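Local coordinates for protein N-acyl-D-glutamate deacylase (Bordetella bronchiseptica, PDB 3GIQ) that probably catalyses the zinc-dependent hydrolysis of N-acyl-D-glutamate to D-glutamate and a carboxylate, as a member of the amidohydrolase family, at residues A[90-95]-A[140-145]; A[112-117]-A[368-373]; A[188-193]-A[216-221]; A[283-288]-A[346-351]. All blocks are in the same frame, centred on the assembly; numbering follows the deposited sequence.

Contact 1. Residues A[90-95]-A[140-145]. With ZN (zinc ion), chain E; ZN (zinc ion), chain D; G01 (N-[(R)-hydroxy(methyl)phosphoryl]-D-glutamic acid), chain C.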
loop_
_atom_site.group_PDB
_atom_site.type_symbol
_atom_site.label_atom_id
_atom_site.label_comp_id
_atom_site.label_asym_id
_atom_site.label_seq_id
_atom_site.Cartn_x
_atom_site.Cartn_y
_atom_site.Cartn_z
ATOM N N VAL A 90 -1.199 0.928 -7.692
ATOM C CA VAL A 90 -0.927 1.256 -6.302
ATOM C C VAL A 90 -2.028 2.139 -5.739
ATOM O O VAL A 90 -2.551 3.012 -6.431
ATOM C CB VAL A 90 0.434 1.977 -6.140
ATOM C CG1 VAL A 90 0.446 3.277 -6.940
ATOM C CG2 VAL A 90 0.698 2.252 -4.663
ATOM N N VAL A 91 -2.400 1.880 -4.492
ATOM C CA VAL A 91 -3.411 2.677 -3.817
ATOM C C VAL A 91 -2.636 3.587 -2.873
ATOM O O VAL A 91 -1.988 3.114 -1.940
ATOM C CB VAL A 91 -4.382 1.805 -2.989
ATOM C CG1 VAL A 91 -5.386 2.700 -2.251
ATOM C CG2 VAL A 91 -5.120 0.831 -3.902
ATOM N N VAL A 92 -2.685 4.891 -3.129
ATOM C CA VAL A 92 -1.971 5.845 -2.290
ATOM C C VAL A 92 -2.911 6.567 -1.327
ATOM O O VAL A 92 -4.119 6.319 -1.332
ATOM C CB VAL A 92 -1.231 6.882 -3.157
ATOM C CG1 VAL A 92 -0.204 6.176 -4.030
ATOM C CG2 VAL A 92 -2.230 7.647 -4.021
ATOM N N GLY A 93 -2.347 7.443 -0.495
ATOM C CA GLY A 93 -3.139 8.198 0.465
ATOM C C GLY A 93 -3.513 7.429 1.721
ATOM O O GLY A 93 -4.589 7.627 2.283
ATOM N N ASN A 94 -2.613 6.565 2.179
ATOM C CA ASN A 94 -2.858 5.735 3.356
ATOM C C ASN A 94 -2.464 6.335 4.706
ATOM O O ASN A 94 -1.769 7.346 4.778
ATOM C CB ASN A 94 -2.138 4.393 3.177
ATOM C CG ASN A 94 -2.839 3.485 2.186
ATOM O OD1 ASN A 94 -3.875 2.902 2.496
ATOM N ND2 ASN A 94 -2.283 3.370 0.985
ATOM N N CYS A 95 -2.931 5.691 5.772
ATOM C CA CYS A 95 -2.628 6.090 7.142
ATOM C C CYS A 95 -2.943 7.536 7.517
ATOM O O CYS A 95 -2.248 8.138 8.337
ATOM C CB CYS A 95 -1.159 5.783 7.434
ATOM S SG CYS A 95 -0.778 4.042 7.128
ATOM N N VAL A 140 -2.921 4.364 -10.695
ATOM C CA VAL A 140 -3.004 4.973 -9.377
ATOM C C VAL A 140 -4.428 5.187 -8.877
ATOM O O VAL A 140 -5.250 5.800 -9.555
ATOM C CB VAL A 140 -2.281 6.342 -9.366
ATOM C CG1 VAL A 140 -2.346 6.960 -7.979
ATOM C CG2 VAL A 140 -0.841 6.169 -9.812
ATOM N N ALA A 141 -4.708 4.668 -7.684
ATOM C CA ALA A 141 -6.003 4.836 -7.036
ATOM C C ALA A 141 -5.659 5.655 -5.799
ATOM O O ALA A 141 -4.593 5.464 -5.213
ATOM C CB ALA A 141 -6.584 3.487 -6.634
ATOM N N ALA A 142 -6.543 6.560 -5.391
ATOM C CA ALA A 142 -6.242 7.396 -4.239
ATOM C C ALA A 142 -7.310 7.488 -3.159
ATOM O O ALA A 142 -8.504 7.578 -3.440
ATOM C CB ALA A 142 -5.881 8.808 -4.716
ATOM N N LEU A 143 -6.845 7.469 -1.915
ATOM C CA LEU A 143 -7.695 7.600 -0.739
ATOM C C LEU A 143 -7.414 9.006 -0.227
ATOM O O LEU A 143 -6.333 9.547 -0.475
ATOM C CB LEU A 143 -7.268 6.608 0.345
ATOM C CG LEU A 143 -7.390 5.107 0.098
ATOM C CD1 LEU A 143 -6.338 4.370 0.924
ATOM C CD2 LEU A 143 -8.798 4.651 0.465
ATOM N N VAL A 144 -8.368 9.606 0.474
ATOM C CA VAL A 144 -8.131 10.936 1.029
ATOM C C VAL A 144 -7.807 10.740 2.503
ATOM O O VAL A 144 -8.497 9.999 3.205
ATOM C CB VAL A 144 -9.361 11.867 0.866
ATOM C CG1 VAL A 144 -10.583 11.250 1.501
ATOM C CG2 VAL A 144 -9.067 13.222 1.493
ATOM N N GLY A 145 -6.749 11.393 2.969
ATOM C CA GLY A 145 -6.340 11.241 4.356
ATOM C C GLY A 145 -7.107 12.055 5.381
ATOM O O GLY A 145 -7.329 13.251 5.201
HETATM ZN ZN ZN E . 1.148 3.455 5.751
HETATM ZN ZN ZN D . 0.212 3.350 9.075
HETATM C CD G01 C . 4.489 1.605 13.981
HETATM C CG G01 C . 3.854 1.132 12.674
HETATM C CB G01 C . 4.295 2.042 11.519
HETATM C CA G01 C . 3.815 1.739 10.073
HETATM C C G01 C . 4.361 0.357 9.646
HETATM C C6 G01 C . 3.933 5.114 7.688
HETATM P P G01 C . 3.072 3.706 8.367
HETATM O OPA G01 C . 2.462 2.897 7.144
HETATM O OPB G01 C . 2.000 4.176 9.278
HETATM N N G01 C . 4.202 2.757 9.058
HETATM O O G01 C . 5.492 0.286 9.129
HETATM O OXT G01 C . 3.611 -0.618 9.853
HETATM O OE1 G01 C . 5.702 1.343 14.151
HETATM O OE2 G01 C . 3.749 2.225 14.765
#
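Leu143 packs on Val91 where two neighbouring parallel strands of the amidohydrolase TIM-type barrel, 90-92 and 140-145, run side by side; their short axes approach to 4.6 Å at 22°. Three backbone hydrogen bonds set the register: Ala141 N to Val90 O, Val92 N to Ala141 O at 2.9 Å, and Leu143 N to Val92 O. The first is nearly straight, 175° at the hydrogen, and the third is the most bent.

Leu143 can be followed outward from the strand. Its CB lies over the end of strand 90-92, 3.5 Å from Gly93 O. CG comes next, near both Val92 O and Val91 CG1. At the tip CD1 touches Val91 CG1 at 3.7 Å and Asn94 OD1 at 3.3 Å. Val91 holds CG1 anti to its backbone N (chi1 178°), which turns that methyl to Leu143 while CG2 meets Ala141 CB. Val92 faces the other side of the sheet, where CG2 rests against Ala142 CB at 3.9 Å and against Val140 CG1; Phe73 and Tyr127 close over this side.

Asn94 gives its amide N-H to Gly67 O, which helps fix the turn leading to the metal site. There Cys95 SG bridges the two zinc ions, 2.3 Å from the chain D ion and 2.4 Å from the chain E ion.

Contact 2. Residues A[112-117]-A[368-373]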
loop_
_atom_site.group_PDB
_atom_site.type_symbol
_atom_site.label_atom_id
_atom_site.label_comp_id
_atom_site.label_asym_id
_atom_site.label_seq_id
_atom_site.Cartn_x
_atom_site.Cartn_y
_atom_site.Cartn_z
ATOM N N LEU A 112 3.066 13.573 7.483
ATOM C CA LEU A 112 2.970 14.089 6.120
ATOM C C LEU A 112 4.323 14.175 5.426
ATOM O O LEU A 112 4.417 14.009 4.209
ATOM C CB LEU A 112 2.302 15.468 6.111
ATOM C CG LEU A 112 0.775 15.470 6.007
ATOM C CD1 LEU A 112 0.252 16.891 6.145
ATOM C CD2 LEU A 112 0.356 14.877 4.668
ATOM N N ALA A 113 5.373 14.425 6.202
ATOM C CA ALA A 113 6.716 14.538 5.644
ATOM C C ALA A 113 7.130 13.277 4.895
ATOM O O ALA A 113 7.926 13.336 3.956
ATOM C CB ALA A 113 7.718 14.837 6.757
ATOM N N LEU A 114 6.590 12.134 5.307
ATOM C CA LEU A 114 6.931 10.866 4.669
ATOM C C LEU A 114 6.540 10.794 3.196
ATOM O O LEU A 114 7.089 9.989 2.442
ATOM C CB LEU A 114 6.278 9.704 5.418
ATOM C CG LEU A 114 6.756 9.449 6.849
ATOM C CD1 LEU A 114 6.016 8.240 7.415
ATOM C CD2 LEU A 114 8.255 9.209 6.855
ATOM N N LEU A 115 5.587 11.624 2.787
ATOM C CA LEU A 115 5.146 11.619 1.396
ATOM C C LEU A 115 6.134 12.330 0.482
ATOM O O LEU A 115 6.217 12.030 -0.707
ATOM C CB LEU A 115 3.776 12.287 1.276
ATOM C CG LEU A 115 2.666 11.654 2.117
ATOM C CD1 LEU A 115 1.348 12.347 1.821
ATOM C CD2 LEU A 115 2.572 10.171 1.804
ATOM N N GLY A 116 6.880 13.276 1.040
ATOM C CA GLY A 116 7.840 14.015 0.240
ATOM C C GLY A 116 7.712 15.509 0.464
ATOM O O GLY A 116 6.866 15.955 1.237
ATOM N N GLU A 117 8.541 16.283 -0.229
ATOM C CA GLU A 117 8.544 17.735 -0.087
ATOM C C GLU A 117 7.703 18.517 -1.094
ATOM O O GLU A 117 7.578 19.733 -0.977
ATOM C CB GLU A 117 9.983 18.247 -0.123
ATOM C CG GLU A 117 10.778 17.919 1.125
ATOM C CD GLU A 117 12.221 18.366 1.029
ATOM O OE1 GLU A 117 12.469 19.482 0.525
ATOM O OE2 GLU A 117 13.108 17.605 1.468
ATOM N N PRO A 368 9.159 5.698 -0.126
ATOM C CA PRO A 368 10.028 6.143 -1.220
ATOM C C PRO A 368 10.874 7.396 -1.029
ATOM O O PRO A 368 11.813 7.621 -1.789
ATOM C CB PRO A 368 9.057 6.264 -2.394
ATOM C CG PRO A 368 7.814 6.743 -1.732
ATOM C CD PRO A 368 7.739 5.850 -0.501
ATOM N N ASN A 369 10.558 8.202 -0.021
ATOM C CA ASN A 369 11.315 9.431 0.222
ATOM C C ASN A 369 12.474 9.222 1.201
ATOM O O ASN A 369 13.388 10.049 1.279
ATOM C CB ASN A 369 10.381 10.519 0.766
ATOM C CG ASN A 369 10.971 11.914 0.637
ATOM O OD1 ASN A 369 10.904 12.717 1.566
ATOM N ND2 ASN A 369 11.542 12.209 -0.525
ATOM N N ASP A 370 12.434 8.120 1.944
ATOM C CA ASP A 370 13.467 7.799 2.934
ATOM C C ASP A 370 14.868 7.643 2.348
ATOM O O ASP A 370 15.044 7.044 1.294
ATOM C CB ASP A 370 13.100 6.507 3.671
ATOM C CG ASP A 370 11.947 6.685 4.637
ATOM O OD1 ASP A 370 11.227 7.708 4.556
ATOM O OD2 ASP A 370 11.755 5.783 5.477
ATOM N N ALA A 371 15.866 8.175 3.049
ATOM C CA ALA A 371 17.257 8.082 2.606
ATOM C C ALA A 371 17.744 6.630 2.630
ATOM O O ALA A 371 18.436 6.175 1.718
ATOM C CB ALA A 371 18.145 8.948 3.499
ATOM N N ARG A 372 17.397 5.913 3.692
ATOM C CA ARG A 372 17.773 4.508 3.839
ATOM C C ARG A 372 16.488 3.812 4.271
ATOM O O ARG A 372 16.278 3.528 5.452
ATOM C CB ARG A 372 18.855 4.345 4.911
ATOM C CG ARG A 372 19.382 2.918 5.047
ATOM C CD ARG A 372 20.036 2.443 3.756
ATOM N NE ARG A 372 21.213 3.236 3.418
ATOM C CZ ARG A 372 22.367 3.178 4.075
ATOM N NH1 ARG A 372 22.505 2.357 5.109
ATOM N NH2 ARG A 372 23.384 3.946 3.703
ATOM N N PRO A 373 15.610 3.524 3.300
ATOM C CA PRO A 373 14.321 2.876 3.543
ATOM C C PRO A 373 14.319 1.433 4.001
ATOM O O PRO A 373 15.315 0.715 3.913
ATOM C CB PRO A 373 13.613 3.024 2.205
ATOM C CG PRO A 373 14.744 2.822 1.237
ATOM C CD PRO A 373 15.847 3.682 1.851
HETATM O O HOH W 1 10.824 14.848 -1.302
#
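Asn369 points its side chain at the backbone of Gly116, and the amide, not an apolar group, makes the closest approach between these two loops. CG stands anti to the backbone N (chi1 -162°), which carries the amide across to the turn at 113-116. OD1 lies 3.6 Å from Gly116 CA, and ND2 is somewhat farther from the same carbon. Nearer the root of the side chain, Asn369 CB rests 3.7 Å from Leu114 O. The amide thus comes up to the alpha carbon of Gly116.

A water joins the far end of the amide to the next residue: it accepts from Glu117 N at 2.9 Å and, more weakly, from Asn369 ND2 at 2.8 Å. The loop reaching Asn369 is itself folded back by two short-range backbone bonds, Leu115 N to Leu112 O and Gly116 N to Ala113 O at 3.1 Å, each spanning three residues.

The second meeting is between Leu114 and Asp370, whose side chains are inclined to one another. Leu114 brings only its CD2 methyl near the carboxylate, 4.0 Å from Asp370 OD1, a loose van der Waals approach. The other oxygen, OD2, makes a weak hydrogen bond to Thr305 OG1, and Trp306 touches both Leu114 and Asp370 from strand 303-307.

The contact thus joins the long loop after strand 87-92 to the loop after strand 360-362. Loops following barrel strands surround the active site in amidohydrolases, and here the Leu114 side chain comes within about 4 Å of the bound phosphonamidate inhibitor.

Contact 3. Residues A[188-193]-A[216-221]. With ZN (zinc ion), chain D; G01 (N-[(R)-hydroxy(methyl)phosphoryl]-D-glutamic acid), chain C.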
loop_
_atom_site.group_PDB
_atom_site.type_symbol
_atom_site.label_atom_id
_atom_site.label_comp_id
_atom_site.label_asym_id
_atom_site.label_seq_id
_atom_site.Cartn_x
_atom_site.Cartn_y
_atom_site.Cartn_z
ATOM N N LEU A 188 -4.972 6.881 13.254
ATOM C CA LEU A 188 -5.350 7.074 14.647
ATOM C C LEU A 188 -4.223 6.996 15.666
ATOM O O LEU A 188 -4.397 7.400 16.814
ATOM C CB LEU A 188 -6.459 6.083 15.008
ATOM C CG LEU A 188 -7.660 6.122 14.059
ATOM C CD1 LEU A 188 -8.720 5.137 14.531
ATOM C CD2 LEU A 188 -8.237 7.541 14.004
ATOM N N ALA A 189 -3.068 6.483 15.256
ATOM C CA ALA A 189 -1.933 6.389 16.168
ATOM C C ALA A 189 -1.064 7.640 16.048
ATOM O O ALA A 189 -0.070 7.788 16.766
ATOM C CB ALA A 189 -1.105 5.144 15.846
ATOM N N TYR A 190 -1.452 8.536 15.142
ATOM C CA TYR A 190 -0.711 9.773 14.879
ATOM C C TYR A 190 -1.551 11.030 15.100
ATOM O O TYR A 190 -2.777 10.981 15.101
ATOM C CB TYR A 190 -0.253 9.825 13.417
ATOM C CG TYR A 190 0.575 8.666 12.922
ATOM C CD1 TYR A 190 1.825 8.391 13.474
ATOM C CD2 TYR A 190 0.145 7.895 11.840
ATOM C CE1 TYR A 190 2.633 7.380 12.955
ATOM C CE2 TYR A 190 0.947 6.883 11.314
ATOM C CZ TYR A 190 2.192 6.634 11.876
ATOM O OH TYR A 190 3.002 5.655 11.346
ATOM N N GLN A 191 -0.874 12.161 15.267
ATOM C CA GLN A 191 -1.567 13.434 15.401
ATOM C C GLN A 191 -1.763 13.870 13.951
ATOM O O GLN A 191 -0.918 13.591 13.100
ATOM C CB GLN A 191 -0.696 14.455 16.135
ATOM C CG GLN A 191 -0.469 14.138 17.600
ATOM C CD GLN A 191 -1.764 14.077 18.383
ATOM O OE1 GLN A 191 -2.583 14.992 18.315
ATOM N NE2 GLN A 191 -1.953 13.000 19.137
ATOM N N PRO A 192 -2.869 14.563 13.643
ATOM C CA PRO A 192 -3.961 14.994 14.524
ATOM C C PRO A 192 -5.101 13.981 14.650
ATOM O O PRO A 192 -5.983 14.134 15.497
ATOM C CB PRO A 192 -4.424 16.279 13.858
ATOM C CG PRO A 192 -4.352 15.899 12.407
ATOM C CD PRO A 192 -3.020 15.159 12.303
ATOM N N GLY A 193 -5.080 12.952 13.809
ATOM C CA GLY A 193 -6.132 11.946 13.839
ATOM C C GLY A 193 -6.438 11.332 15.195
ATOM O O GLY A 193 -7.588 10.998 15.485
ATOM N N THR A 216 -9.977 2.955 5.196
ATOM C CA THR A 216 -8.816 2.111 5.452
ATOM C C THR A 216 -8.216 2.736 6.697
ATOM O O THR A 216 -8.163 3.962 6.818
ATOM C CB THR A 216 -7.813 2.129 4.284
ATOM O OG1 THR A 216 -7.264 3.441 4.129
ATOM C CG2 THR A 216 -8.503 1.709 2.989
ATOM N N SER A 217 -7.767 1.913 7.634
ATOM C CA SER A 217 -7.258 2.480 8.863
ATOM C C SER A 217 -5.978 1.957 9.473
ATOM O O SER A 217 -5.732 0.753 9.528
ATOM C CB SER A 217 -8.351 2.396 9.935
ATOM O OG SER A 217 -7.893 2.874 11.188
ATOM N N HIS A 218 -5.164 2.907 9.920
ATOM C CA HIS A 218 -3.963 2.604 10.665
ATOM C C HIS A 218 -4.627 2.820 12.022
ATOM O O HIS A 218 -4.897 3.960 12.417
ATOM C CB HIS A 218 -2.880 3.650 10.431
ATOM C CG HIS A 218 -1.695 3.492 11.331
ATOM N ND1 HIS A 218 -0.400 3.700 10.905
ATOM C CD2 HIS A 218 -1.611 3.153 12.638
ATOM C CE1 HIS A 218 0.430 3.494 11.912
ATOM N NE2 HIS A 218 -0.279 3.161 12.976
ATOM N N ILE A 219 -4.918 1.729 12.716
ATOM C CA ILE A 219 -5.625 1.806 13.987
ATOM C C ILE A 219 -4.936 2.581 15.110
ATOM O O ILE A 219 -3.743 2.884 15.038
ATOM C CB ILE A 219 -6.032 0.395 14.450
ATOM C CG1 ILE A 219 -4.799 -0.460 14.732
ATOM C CG2 ILE A 219 -6.875 -0.258 13.357
ATOM C CD1 ILE A 219 -5.140 -1.906 15.068
ATOM N N ARG A 220 -5.708 2.895 16.147
ATOM C CA ARG A 220 -5.222 3.703 17.264
ATOM C C ARG A 220 -3.944 3.226 17.939
ATOM O O ARG A 220 -3.096 4.039 18.306
ATOM C CB ARG A 220 -6.332 3.875 18.307
ATOM C CG ARG A 220 -6.067 5.001 19.304
ATOM C CD ARG A 220 -7.298 5.291 20.148
ATOM N NE ARG A 220 -8.411 5.786 19.341
ATOM C CZ ARG A 220 -8.533 7.038 18.906
ATOM N NH1 ARG A 220 -7.610 7.948 19.198
ATOM N NH2 ARG A 220 -9.582 7.382 18.175
ATOM N N ASN A 221 -3.798 1.918 18.109
ATOM C CA ASN A 221 -2.602 1.378 18.744
ATOM C C ASN A 221 -2.386 -0.042 18.255
ATOM O O ASN A 221 -3.340 -0.804 18.125
ATOM C CB ASN A 221 -2.758 1.405 20.269
ATOM C CG ASN A 221 -1.508 0.954 20.992
ATOM O OD1 ASN A 221 -1.303 -0.239 21.217
ATOM N ND2 ASN A 221 -0.654 1.908 21.351
HETATM ZN ZN ZN D . 0.212 3.350 9.075
HETATM C CD G01 C . 4.489 1.605 13.981
HETATM C CG G01 C . 3.854 1.132 12.674
HETATM C CB G01 C . 4.295 2.042 11.519
HETATM C CA G01 C . 3.815 1.739 10.073
HETATM C C G01 C . 4.361 0.357 9.646
HETATM C C6 G01 C . 3.933 5.114 7.688
HETATM P P G01 C . 3.072 3.706 8.367
HETATM O OPA G01 C . 2.462 2.897 7.144
HETATM O OPB G01 C . 2.000 4.176 9.278
HETATM N N G01 C . 4.202 2.757 9.058
HETATM O O G01 C . 5.492 0.286 9.129
HETATM O OXT G01 C . 3.611 -0.618 9.853
HETATM O OE1 G01 C . 5.702 1.343 14.151
HETATM O OE2 G01 C . 3.749 2.225 14.765
#
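One inhibitor oxygen, OPB of the phosphoryl group, is held from both segments at once: Tyr190 OH donates a hydrogen bond to it at 2.7 Å, while His218 ND1 binds the chain D zinc ion that OPB also ligates. OPB lies at the edge of both rings, in their planes. The rings themselves sit obliquely, centroids 4.8 Å apart and planes at 64°. Tyr190 CD2 stands above one face of the imidazole, toward its rim, and CE2 comes within 3.5 Å of His218 CE1.

His218 holds CG anti to its backbone N (chi1 172°), carrying ND1 off the end of strand 214-218 to a 2.0 Å bond with zinc. The Ala189 methyl lies obliquely against the ring, 3.6 Å from His218 NE2, and close to the carbonyls of Ile219 and Arg220.

Behind the rings, Leu188 N donates to His218 O at 3.0 Å, with the donor nearly along the C=O axis, although the angle at the hydrogen is a bent 144°. Leu188 then lays its CB over the turn at Arg220, 3.5 Å from Arg220 N. The Arg220 guanidinium is tied down by a salt bridge to Glu232 and by the carbonyls of Ala194 and Ala196.

Tyr190 OH is also hydrogen-bonded to Thr289 OG1, so its hydroxyl has two polar partners. Because the phosphoryl group resembles the tetrahedral intermediate of amide hydrolysis, zinc and the tyrosine hydroxyl together would probably stabilise negative charge developing on a substrate oxygen.

Contact 4. Residues A[283-288]-A[346-351]. With G01 (N-[(R)-hydroxy(methyl)phosphoryl]-D-glutamic acid), chain C.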
loop_
_atom_site.group_PDB
_atom_site.type_symbol
_atom_site.label_atom_id
_atom_site.label_comp_id
_atom_site.label_asym_id
_atom_site.label_seq_id
_atom_site.Cartn_x
_atom_site.Cartn_y
_atom_site.Cartn_z
ATOM N N PRO A 283 5.465 -8.402 4.260
ATOM C CA PRO A 283 6.165 -9.575 4.800
ATOM C C PRO A 283 7.454 -9.378 5.599
ATOM O O PRO A 283 8.473 -9.984 5.279
ATOM C CB PRO A 283 6.379 -10.422 3.554
ATOM C CG PRO A 283 6.703 -9.375 2.525
ATOM C CD PRO A 283 5.684 -8.278 2.806
ATOM N N TYR A 284 7.397 -8.559 6.647
ATOM C CA TYR A 284 8.569 -8.290 7.486
ATOM C C TYR A 284 8.163 -8.073 8.942
ATOM O O TYR A 284 7.056 -7.598 9.221
ATOM C CB TYR A 284 9.293 -7.036 6.999
ATOM C CG TYR A 284 9.706 -7.060 5.546
ATOM C CD1 TYR A 284 11.017 -7.380 5.170
ATOM C CD2 TYR A 284 8.799 -6.721 4.547
ATOM C CE1 TYR A 284 11.404 -7.349 3.825
ATOM C CE2 TYR A 284 9.171 -6.691 3.211
ATOM C CZ TYR A 284 10.472 -7.001 2.853
ATOM O OH TYR A 284 10.828 -6.936 1.523
ATOM N N PRO A 285 9.059 -8.410 9.890
ATOM C CA PRO A 285 8.821 -8.266 11.329
ATOM C C PRO A 285 9.288 -6.923 11.889
ATOM O O PRO A 285 9.409 -6.753 13.098
ATOM C CB PRO A 285 9.601 -9.432 11.915
ATOM C CG PRO A 285 10.828 -9.429 11.055
ATOM C CD PRO A 285 10.278 -9.207 9.647
ATOM N N GLY A 286 9.566 -5.978 11.002
ATOM C CA GLY A 286 9.992 -4.662 11.442
ATOM C C GLY A 286 9.114 -3.625 10.764
ATOM O O GLY A 286 8.799 -3.769 9.587
ATOM N N SER A 287 8.701 -2.595 11.496
ATOM C CA SER A 287 7.865 -1.554 10.904
ATOM C C SER A 287 8.748 -0.360 10.551
ATOM O O SER A 287 9.960 -0.398 10.752
ATOM C CB SER A 287 6.779 -1.118 11.891
ATOM O OG SER A 287 7.342 -0.484 13.028
ATOM N N SER A 288 8.144 0.692 10.015
ATOM C CA SER A 288 8.904 1.890 9.668
ATOM C C SER A 288 7.985 3.094 9.520
ATOM O O SER A 288 6.988 3.050 8.799
ATOM C CB SER A 288 9.687 1.678 8.371
ATOM O OG SER A 288 10.505 2.807 8.084
ATOM N N MET A 346 7.965 -7.091 15.808
ATOM C CA MET A 346 6.948 -8.100 15.537
ATOM C C MET A 346 7.522 -9.513 15.470
ATOM O O MET A 346 8.735 -9.704 15.354
ATOM C CB MET A 346 6.215 -7.786 14.229
ATOM C CG MET A 346 5.398 -6.500 14.258
ATOM S SD MET A 346 6.289 -5.059 13.635
ATOM C CE MET A 346 6.038 -5.261 11.871
ATOM N N ASP A 347 6.626 -10.494 15.563
ATOM C CA ASP A 347 6.967 -11.915 15.491
ATOM C C ASP A 347 6.688 -12.333 14.048
ATOM O O ASP A 347 5.533 -12.361 13.623
ATOM C CB ASP A 347 6.066 -12.709 16.440
ATOM C CG ASP A 347 6.297 -14.216 16.360
ATOM O OD1 ASP A 347 7.008 -14.683 15.444
ATOM O OD2 ASP A 347 5.752 -14.938 17.219
ATOM N N GLU A 348 7.739 -12.645 13.293
ATOM C CA GLU A 348 7.574 -13.033 11.895
ATOM C C GLU A 348 6.633 -14.221 11.703
ATOM O O GLU A 348 5.989 -14.341 10.654
ATOM C CB GLU A 348 8.936 -13.339 11.263
ATOM C CG GLU A 348 8.872 -13.772 9.801
ATOM C CD GLU A 348 8.414 -12.670 8.857
ATOM O OE1 GLU A 348 8.473 -12.882 7.627
ATOM O OE2 GLU A 348 7.993 -11.597 9.335
ATOM N N ASP A 349 6.549 -15.107 12.693
ATOM C CA ASP A 349 5.644 -16.247 12.559
ATOM C C ASP A 349 4.212 -15.743 12.584
ATOM O O ASP A 349 3.338 -16.291 11.910
ATOM C CB ASP A 349 5.839 -17.259 13.690
ATOM C CG ASP A 349 7.160 -17.990 13.593
ATOM O OD1 ASP A 349 7.590 -18.298 12.460
ATOM O OD2 ASP A 349 7.757 -18.267 14.652
ATOM N N GLU A 350 3.973 -14.696 13.368
ATOM C CA GLU A 350 2.640 -14.120 13.464
ATOM C C GLU A 350 2.305 -13.338 12.195
ATOM O O GLU A 350 1.161 -13.352 11.736
ATOM C CB GLU A 350 2.538 -13.219 14.692
ATOM C CG GLU A 350 1.194 -12.528 14.837
ATOM C CD GLU A 350 0.908 -12.114 16.261
ATOM O OE1 GLU A 350 1.808 -11.539 16.909
ATOM O OE2 GLU A 350 -0.221 -12.359 16.735
ATOM N N VAL A 351 3.299 -12.655 11.636
ATOM C CA VAL A 351 3.095 -11.900 10.403
ATOM C C VAL A 351 2.568 -12.867 9.345
ATOM O O VAL A 351 1.647 -12.549 8.591
ATOM C CB VAL A 351 4.418 -11.281 9.891
ATOM C CG1 VAL A 351 4.214 -10.693 8.491
ATOM C CG2 VAL A 351 4.895 -10.204 10.851
HETATM C CD G01 C . 4.489 1.605 13.981
HETATM C CG G01 C . 3.854 1.132 12.674
HETATM C CB G01 C . 4.295 2.042 11.519
HETATM C CA G01 C . 3.815 1.739 10.073
HETATM C C G01 C . 4.361 0.357 9.646
HETATM C C6 G01 C . 3.933 5.114 7.688
HETATM P P G01 C . 3.072 3.706 8.367
HETATM O OPA G01 C . 2.462 2.897 7.144
HETATM O OPB G01 C . 2.000 4.176 9.278
HETATM N N G01 C . 4.202 2.757 9.058
HETATM O O G01 C . 5.492 0.286 9.129
HETATM O OXT G01 C . 3.611 -0.618 9.853
HETATM O OE1 G01 C . 5.702 1.343 14.151
HETATM O OE2 G01 C . 3.749 2.225 14.765
#
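Pro285 and Met346 meet through a backbone hydrogen bond, Met346 N to Pro285 O at 3.1 Å, its donor tilted 27° from the carbonyl plane. Met346 folds back along that carbonyl: the chain bends at chi2 (94°) and chi3, which brings SD within 3.6 Å of Pro285 O and lays the CE methyl against the main chain of Pro285 and Gly286.

Glu348 closes over the other part of the proline. Its side chain crosses that of Pro285 obliquely, with OE2 3.3 Å from Pro285 CD, while OE1 takes a hydrogen bond from Tyr388 OH. Val351, one turn along the helix, sets CG2 against Tyr284 O.

Farther out, Asp347 is the N-cap of helix 348-356: OD1 accepts from Asp349 N at 2.8 Å, met from above the carboxylate plane. This orients the first helical turn, from which Glu348 and Val351 reach the 283-288 segment.

At the opposite end of that segment lies the inhibitor. Ser287 OG donates to its OE1 at 2.7 Å, and Ser288 pairs with it through both backbone groups, N to ligand O at 2.8 Å and O to ligand N at 2.8 Å. Such bonds suggest recognition of both the glutamate carboxylates and the scissile amide nitrogen of a substrate.

How the contacts relate
Contacts 1, 3 and 4 meet on the bound inhibitor, and contact 2 reaches it through Leu114. Contacts 1 and 3 are the most closely joined: both supply ligands to the chain D zinc ion, Cys95 SG lies 3.8 Å from His218 ND1, and Leu143 CD1 touches Thr216 OG1 at 3.5 Å. Contact 4 takes the glutamate part of the inhibitor, from its nitrogen to the distal carboxylate; its centre is about 23 Å from that of contact 1 and about 19 Å from that of contact 3. In sequence, contacts 3 and 4 are both nested inside the loop closed by contact 2, whose Asp370 OD2 approaches Ser288 OG of contact 4 at 4.1 Å. Metal binding and glutamate recognition are thus served by different contacts around one pocket.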